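Local coordinates for protein exported gluconolactonase (Xanthomonas campestris pv. campestris, PDB 3DR2) that probably hydrolyses gluconolactone to gluconate as a calcium-binding six-bladed beta-propeller enzyme of the SMP-30 family, in glucose secondary metabolism, at residues G277-C282 and L291-G296. Numbering follows the deposited sequence.
Sequences GTASNC and LFITGG
Ser280 and Asn281 both face Thr294 on the antiparallel strand. Ser280 N donates to Thr294 O over 2.7 Å, nearly straight at 160°, while Thr294 N returns a bond to Asn281 O at 3.0 Å, coming from above the carbonyl plane. Two residues facing one make a classic beta bulge, at the point where the chain enters strand 281-284. The two hydroxyls close the same corner: Thr294 OG1, held between its own backbone N and carbonyl carbon (chi1 49°), lies 2.9 Å from Ser280 OG, with Asn281 O as a second, weak alternative for the same proton. The stronger partner of Ser280 OG is Ser47 O, which ties the buried hydroxyl pair to strand 47-53. In the six-bladed propeller this hairpin, 281-284 with 290-295, forms part of one blade, with 281-284 at the edge of its sheet. Asn281 OD1 accepts Cys282 N at 2.8 Å, on a lone pair in the carbonyl plane; with OD1 held there, ND2 is hydrogen-bonded to Glu48 OE1 and Asp135 OD1. Glu48 is a calcium ligand, and the Asn281 side chain stands about 5 Å from the metal, consistent with a second-shell role in positioning that ligand. Cys282 and Ile293 lie on the other face of the sheet from Thr294, and Ala279, in the preceding loop, packs against Ile293: Ile293 CG2, anti to its backbone N, meets Ala279 CB at 3.8 Å, and CG1 lies beside Cys282 CB. Leu291 adds a lighter touch, CD1 to Cys282 CB at 4.2 Å. Toward Thr278 the contact thins: its side chain, largely in solvent, does not touch strand 290-295, and Thr278 O makes a CA-H...O contact with Gly295 CA at 3.3 Å. Gly296, partly exposed, is hydrogen-bonded through its O to Ser47 OG.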
loop_
_atom_site.group_PDB
_atom_site.type_symbol
_atom_site.label_atom_id
_atom_site.label_comp_id
_atom_site.label_asym_id
_atom_site.label_seq_id
_atom_site.Cartn_x
_atom_site.Cartn_y
_atom_site.Cartn_z
ATOM N N GLY A 277 10.579 -12.347 8.250
ATOM C CA GLY A 277 10.165 -12.265 6.859
ATOM C C GLY A 277 11.339 -11.757 6.045
ATOM O O GLY A 277 12.398 -11.491 6.598
ATOM N N THR A 278 11.173 -11.626 4.735
ATOM C CA THR A 278 12.261 -11.130 3.903
ATOM C C THR A 278 12.700 -9.768 4.432
ATOM O O THR A 278 11.869 -8.980 4.878
ATOM C CB THR A 278 11.811 -10.974 2.436
ATOM O OG1 THR A 278 11.471 -12.261 1.906
ATOM C CG2 THR A 278 12.923 -10.354 1.593
ATOM N N ALA A 279 14.001 -9.507 4.411
ATOM C CA ALA A 279 14.520 -8.224 4.867
ATOM C C ALA A 279 14.898 -7.410 3.635
ATOM O O ALA A 279 15.530 -7.926 2.716
ATOM C CB ALA A 279 15.739 -8.423 5.760
ATOM N N SER A 280 14.526 -6.136 3.628
ATOM C CA SER A 280 14.805 -5.265 2.487
ATOM C C SER A 280 15.986 -4.318 2.658
ATOM O O SER A 280 16.586 -3.888 1.674
ATOM C CB SER A 280 13.569 -4.424 2.166
ATOM O OG SER A 280 13.319 -3.491 3.216
ATOM N N ASN A 281 16.327 -3.985 3.898
ATOM C CA ASN A 281 17.410 -3.037 4.125
ATOM C C ASN A 281 17.770 -3.027 5.609
ATOM O O ASN A 281 17.090 -3.645 6.427
ATOM C CB ASN A 281 16.937 -1.635 3.711
ATOM C CG ASN A 281 18.048 -0.775 3.143
ATOM O OD1 ASN A 281 19.147 -0.731 3.679
ATOM N ND2 ASN A 281 17.754 -0.069 2.051
ATOM N N CYS A 282 18.852 -2.341 5.949
ATOM C CA CYS A 282 19.256 -2.228 7.343
ATOM C C CYS A 282 20.226 -1.077 7.522
ATOM O O CYS A 282 20.829 -0.602 6.554
ATOM C CB CYS A 282 19.870 -3.540 7.860
ATOM S SG CYS A 282 21.390 -4.117 7.037
ATOM N N LEU A 291 20.986 -2.168 15.564
ATOM C CA LEU A 291 20.842 -2.458 14.141
ATOM C C LEU A 291 19.360 -2.456 13.798
ATOM O O LEU A 291 18.589 -3.229 14.365
ATOM C CB LEU A 291 21.423 -3.833 13.808
ATOM C CG LEU A 291 21.181 -4.319 12.377
ATOM C CD1 LEU A 291 22.089 -3.561 11.411
ATOM C CD2 LEU A 291 21.444 -5.818 12.299
ATOM N N PHE A 292 18.967 -1.585 12.872
ATOM C CA PHE A 292 17.579 -1.498 12.436
ATOM C C PHE A 292 17.445 -2.241 11.104
ATOM O O PHE A 292 18.284 -2.091 10.209
ATOM C CB PHE A 292 17.174 -0.032 12.265
ATOM C CG PHE A 292 17.195 0.756 13.546
ATOM C CD1 PHE A 292 16.057 0.846 14.338
ATOM C CD2 PHE A 292 18.358 1.393 13.968
ATOM C CE1 PHE A 292 16.073 1.563 15.537
ATOM C CE2 PHE A 292 18.386 2.113 15.165
ATOM C CZ PHE A 292 17.238 2.196 15.948
ATOM N N ILE A 293 16.386 -3.037 10.979
ATOM C CA ILE A 293 16.150 -3.825 9.769
ATOM C C ILE A 293 14.719 -3.645 9.269
ATOM O O ILE A 293 13.773 -3.722 10.049
ATOM C CB ILE A 293 16.365 -5.324 10.051
ATOM C CG1 ILE A 293 17.706 -5.545 10.753
ATOM C CG2 ILE A 293 16.309 -6.114 8.744
ATOM C CD1 ILE A 293 17.903 -6.969 11.227
ATOM N N THR A 294 14.562 -3.397 7.969
ATOM C CA THR A 294 13.231 -3.232 7.383
ATOM C C THR A 294 12.872 -4.471 6.573
ATOM O O THR A 294 13.751 -5.145 6.036
ATOM C CB THR A 294 13.160 -2.011 6.445
ATOM O OG1 THR A 294 14.261 -2.046 5.526
ATOM C CG2 THR A 294 13.197 -0.716 7.246
ATOM N N GLY A 295 11.578 -4.764 6.483
ATOM C CA GLY A 295 11.136 -5.919 5.721
ATOM C C GLY A 295 9.626 -6.016 5.737
ATOM O O GLY A 295 9.020 -6.178 6.795
ATOM N N GLY A 296 9.007 -5.906 4.566
ATOM C CA GLY A 296 7.559 -5.982 4.503
ATOM C C GLY A 296 6.859 -5.022 5.448
ATOM O O GLY A 296 7.203 -3.846 5.531
#